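Local coordinates for Z-ring associated protein G (Haemophilus ducreyi, PDB 6UN9), which is probably involved in cell division, cell envelope biogenesis and cell shape maintenance, as a helical coiled-coil tetramer likely to link the Z-ring to septal peptidoglycan synthesis, at residues A[18-21]-A[22-25]; A[29-32]-A[33-37]. The protein carries 2 engineered substitutions. All blocks are in the same frame, centred on the assembly; numbering follows the deposited sequence.

In the fold
Interactions 1 and 2 are two successive pieces of the same helix, 16-37, with centres about 17 Å apart. Both are local contacts between neighbouring turns and lie mostly at the surface. Each has one buried residue, Leu21 in interaction 1 and Gln35 in interaction 2. Both also touch the second subunit, within the predicted coiled coil. Interaction 1 is farther out, about 35 Å from the centre of the chain to its own centre, against about 19 Å for interaction 2. Interaction 1 adds a serine hydroxyl bond to its backbone bonds, and its Leu21 packs on Leu21 of the second subunit. In interaction 2 the main side-chain meeting is between Lys31 and Gln35, Met32 is an engineered residue, and the third and fourth subunits are also met.

Interaction 1 (A[18-21]-A[22-25]); sequences QIQL and KSEL
Gln20 O takes two good hydrogen bonds from the next turn. Glu24 N gives the regular helical one at 2.7 Å. Ser23 OG gives the other at 2.8 Å, in the carbonyl plane and on a lone pair. The serine hydroxyl sits between its own backbone N and carbonyl carbon (chi1 78°), which folds it back onto the helix. Ser23 N adds a weak bond to the same oxygen. The other backbone bonds run from Lys22 N to Gln18 O and from Leu25 N to Leu21 O.

This is one continuous stretch of helix 16-37, in the predicted coiled coil. Leu21 is the buried residue of this contact and packs on Leu21 of the second subunit, while Gln18 packs on Gln18 of that subunit.

The side-chain contacts are mostly of carbon with polar atoms. Gln18 and Lys22 lie side by side and point the same way. Gln18 bends at chi2 (-92°), and its NE2 lies 3.3 Å from Lys22 CG, against the aliphatic part of the lysine. Glu24 leans back along the helix across Leu21, with OE2 3.3 Å from Leu21 CD2. Its CG also rests 3.4 Å from Gln20 O.

Interaction 2 (A[29-32]-A[33-37]); sequences EAKM and EEQKQ. Engineered in segment 29-32: Met32 (natural residue Ile).
The C-terminal part of helix 16-37, within the predicted coiled coil, holds this turn-to-turn contact. Lys31 and Gln35 meet across it, one helical turn apart. Their side chains run alongside each other and point the same way. Lys31 starts with CG anti to its backbone N (chi1 -159°), then bends at chi2, which carries its end toward the glutamine. Its CE and NZ reach the terminal amide of Gln35. Gln35 CB lies 3.4 Å from Lys31 O.

The backbone of the same pair is joined by a nearly straight hydrogen bond from Gln35 N to Lys31 O, 2.9 Å long. Glu34 N bonds to Ala30 O at 3.0 Å, with the donor tilted 27° from the carbonyl plane. The bond from Glu33 N to Glu29 O is weak, at 3.3 Å. Glu34 CB rests against the carbonyl oxygens of Ala30 and Lys31, and Lys36 CB lies 3.5 Å from Met32 O.

Met32 is an engineered residue, isoleucine in the natural protein, and is present as selenomethionine. It packs on Met32 of the second subunit. Gln35, the buried residue here, packs on Leu39 of the second subunit and Leu71 of the third. The bonds four residues apart are those of any alpha-helix; the packing of Met32 and Gln35 on the second subunit is consistent with the predicted coiled coil.

Interaction 1 (A[18-21]-A[22-25])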
loop_
_atom_site.group_PDB
_atom_site.type_symbol
_atom_site.label_atom_id
_atom_site.label_comp_id
_atom_site.label_asym_id
_atom_site.label_seq_id
_atom_site.Cartn_x
_atom_site.Cartn_y
_atom_site.Cartn_z
ATOM N N GLN A 18 1.070 -11.238 -52.223
ATOM C CA GLN A 18 2.166 -10.364 -51.840
ATOM C C GLN A 18 1.657 -9.066 -51.187
ATOM O O GLN A 18 1.994 -8.783 -50.032
ATOM C CB GLN A 18 3.065 -10.110 -53.052
ATOM C CG GLN A 18 4.222 -9.156 -52.820
ATOM C CD GLN A 18 3.857 -7.711 -53.164
ATOM O OE1 GLN A 18 3.703 -7.361 -54.340
ATOM N NE2 GLN A 18 3.705 -6.872 -52.138
ATOM N N ILE A 19 0.817 -8.278 -51.869
ATOM C CA ILE A 19 0.378 -7.005 -51.287
ATOM C C ILE A 19 -0.285 -7.171 -49.920
ATOM O O ILE A 19 -0.538 -6.169 -49.239
ATOM C CB ILE A 19 -0.586 -6.194 -52.202
ATOM C CG1 ILE A 19 -1.810 -7.013 -52.636
ATOM C CG2 ILE A 19 0.153 -5.572 -53.407
ATOM C CD1 ILE A 19 -2.972 -7.012 -51.661
ATOM N N GLN A 20 -0.591 -8.400 -49.510
ATOM C CA GLN A 20 -1.232 -8.602 -48.223
ATOM C C GLN A 20 -0.200 -8.838 -47.122
ATOM O O GLN A 20 -0.245 -8.196 -46.063
ATOM C CB GLN A 20 -2.209 -9.768 -48.306
ATOM C CG GLN A 20 -3.066 -9.907 -47.086
ATOM C CD GLN A 20 -4.200 -10.862 -47.299
ATOM O OE1 GLN A 20 -3.998 -12.001 -47.729
ATOM N NE2 GLN A 20 -5.415 -10.401 -47.020
ATOM N N LEU A 21 0.729 -9.765 -47.362
ATOM C CA LEU A 21 1.954 -9.815 -46.580
ATOM C C LEU A 21 2.508 -8.418 -46.363
ATOM O O LEU A 21 2.855 -8.049 -45.237
ATOM C CB LEU A 21 3.003 -10.689 -47.275
ATOM C CG LEU A 21 2.701 -12.167 -47.478
ATOM C CD1 LEU A 21 3.956 -12.892 -47.948
ATOM C CD2 LEU A 21 2.142 -12.799 -46.222
ATOM N N LYS A 22 2.580 -7.609 -47.422
ATOM C CA LYS A 22 3.046 -6.241 -47.228
ATOM C C LYS A 22 2.181 -5.492 -46.227
ATOM O O LYS A 22 2.697 -4.641 -45.494
ATOM C CB LYS A 22 3.099 -5.476 -48.543
ATOM C CG LYS A 22 4.448 -5.616 -49.234
ATOM C CD LYS A 22 5.053 -4.288 -49.699
ATOM C CE LYS A 22 6.437 -4.536 -50.321
ATOM N NZ LYS A 22 7.058 -3.348 -50.983
ATOM N N SER A 23 0.884 -5.810 -46.151
ATOM C CA SER A 23 0.035 -5.072 -45.225
ATOM C C SER A 23 0.114 -5.667 -43.822
ATOM O O SER A 23 0.226 -4.927 -42.838
ATOM C CB SER A 23 -1.414 -5.008 -45.729
ATOM O OG SER A 23 -2.115 -6.215 -45.508
ATOM N N GLU A 24 0.106 -6.989 -43.703
ATOM C CA GLU A 24 0.143 -7.542 -42.364
ATOM C C GLU A 24 1.542 -7.539 -41.746
ATOM O O GLU A 24 1.659 -7.717 -40.524
ATOM C CB GLU A 24 -0.462 -8.948 -42.359
ATOM C CG GLU A 24 0.182 -9.963 -43.234
ATOM C CD GLU A 24 -0.743 -11.146 -43.468
ATOM O OE1 GLU A 24 -1.712 -11.294 -42.688
ATOM O OE2 GLU A 24 -0.517 -11.915 -44.433
ATOM N N LEU A 25 2.597 -7.296 -42.530
ATOM C CA LEU A 25 3.883 -7.009 -41.896
ATOM C C LEU A 25 3.937 -5.582 -41.370
ATOM O O LEU A 25 4.539 -5.327 -40.328
ATOM C CB LEU A 25 5.042 -7.231 -42.859
ATOM C CG LEU A 25 6.360 -7.286 -42.084
ATOM C CD1 LEU A 25 6.358 -8.448 -41.103
ATOM C CD2 LEU A 25 7.568 -7.360 -43.000
#

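Interaction 2 (A[29-32]-A[33-37])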
loop_
_atom_site.group_PDB
_atom_site.type_symbol
_atom_site.label_atom_id
_atom_site.label_comp_id
_atom_site.label_asym_id
_atom_site.label_seq_id
_atom_site.Cartn_x
_atom_site.Cartn_y
_atom_site.Cartn_z
ATOM N N GLU A 29 4.087 -4.509 -37.535
ATOM C CA GLU A 29 5.110 -3.612 -37.015
ATOM C C GLU A 29 4.483 -2.404 -36.320
ATOM O O GLU A 29 5.003 -1.941 -35.300
ATOM C CB GLU A 29 6.068 -3.196 -38.138
ATOM C CG GLU A 29 7.064 -4.312 -38.506
ATOM C CD GLU A 29 8.005 -3.970 -39.670
ATOM O OE1 GLU A 29 7.874 -2.869 -40.263
ATOM O OE2 GLU A 29 8.882 -4.819 -39.982
ATOM N N ALA A 30 3.362 -1.894 -36.841
ATOM C CA ALA A 30 2.655 -0.816 -36.159
ATOM C C ALA A 30 2.071 -1.296 -34.838
ATOM O O ALA A 30 2.044 -0.554 -33.851
ATOM C CB ALA A 30 1.544 -0.262 -37.050
ATOM N N LYS A 31 1.579 -2.528 -34.808
ATOM C CA LYS A 31 0.988 -3.044 -33.586
ATOM C C LYS A 31 2.046 -3.152 -32.488
ATOM O O LYS A 31 1.804 -2.762 -31.336
ATOM C CB LYS A 31 0.318 -4.389 -33.893
ATOM C CG LYS A 31 -0.750 -4.852 -32.940
ATOM C CD LYS A 31 -0.142 -5.833 -31.946
ATOM C CE LYS A 31 -0.997 -6.066 -30.692
ATOM N NZ LYS A 31 -0.247 -6.940 -29.698
HETATM N N MSE A 32 3.247 -3.603 -32.853
HETATM C CA MSE A 32 4.343 -3.854 -31.921
HETATM C C MSE A 32 4.939 -2.632 -31.272
HETATM O O MSE A 32 5.521 -2.736 -30.190
HETATM C CB MSE A 32 5.486 -4.575 -32.607
HETATM C CG MSE A 32 5.268 -6.049 -32.799
HETATM SE SE MSE A 32 6.938 -6.932 -33.255
HETATM C CE MSE A 32 7.624 -5.740 -34.650
ATOM N N GLU A 33 4.850 -1.513 -31.999
ATOM C CA GLU A 33 5.364 -0.185 -31.573
ATOM C C GLU A 33 4.284 0.479 -30.726
ATOM O O GLU A 33 4.631 1.252 -29.829
ATOM C CB GLU A 33 5.731 0.683 -32.771
ATOM C CG GLU A 33 6.563 1.884 -32.379
ATOM C CD GLU A 33 7.363 2.493 -33.513
ATOM O OE1 GLU A 33 7.845 3.629 -33.344
ATOM O OE2 GLU A 33 7.501 1.828 -34.557
ATOM N N GLU A 34 3.022 0.272 -31.091
ATOM C CA GLU A 34 1.952 0.685 -30.195
ATOM C C GLU A 34 2.125 0.014 -28.838
ATOM O O GLU A 34 2.247 0.682 -27.806
ATOM C CB GLU A 34 0.593 0.322 -30.780
ATOM C CG GLU A 34 -0.543 1.297 -30.429
ATOM C CD GLU A 34 -1.937 0.712 -30.703
ATOM O OE1 GLU A 34 -2.352 -0.240 -29.982
ATOM O OE2 GLU A 34 -2.610 1.194 -31.652
ATOM N N GLN A 35 2.153 -1.317 -28.838
ATOM C CA GLN A 35 2.406 -2.118 -27.647
ATOM C C GLN A 35 3.662 -1.683 -26.890
ATOM O O GLN A 35 3.763 -1.945 -25.686
ATOM C CB GLN A 35 2.514 -3.598 -28.068
ATOM C CG GLN A 35 2.411 -4.610 -26.940
ATOM C CD GLN A 35 0.975 -4.947 -26.574
ATOM O OE1 GLN A 35 0.654 -5.190 -25.409
ATOM N NE2 GLN A 35 0.106 -4.971 -27.573
ATOM N N LYS A 36 4.621 -1.036 -27.561
ATOM C CA LYS A 36 5.866 -0.660 -26.902
ATOM C C LYS A 36 5.724 0.660 -26.163
ATOM O O LYS A 36 6.226 0.801 -25.045
ATOM C CB LYS A 36 6.995 -0.581 -27.920
ATOM C CG LYS A 36 8.306 0.006 -27.429
ATOM C CD LYS A 36 9.460 -0.506 -28.314
ATOM C CE LYS A 36 10.680 0.415 -28.296
ATOM N NZ LYS A 36 10.317 1.814 -28.696
ATOM N N GLN A 37 5.049 1.634 -26.755
ATOM C CA GLN A 37 4.858 2.908 -26.087
ATOM C C GLN A 37 3.594 2.935 -25.225
ATOM O O GLN A 37 3.208 4.009 -24.746
ATOM C CB GLN A 37 4.862 4.056 -27.103
ATOM C CG GLN A 37 3.567 4.286 -27.858
ATOM C CD GLN A 37 3.639 5.526 -28.736
ATOM O OE1 GLN A 37 4.665 5.792 -29.372
ATOM N NE2 GLN A 37 2.556 6.295 -28.771
#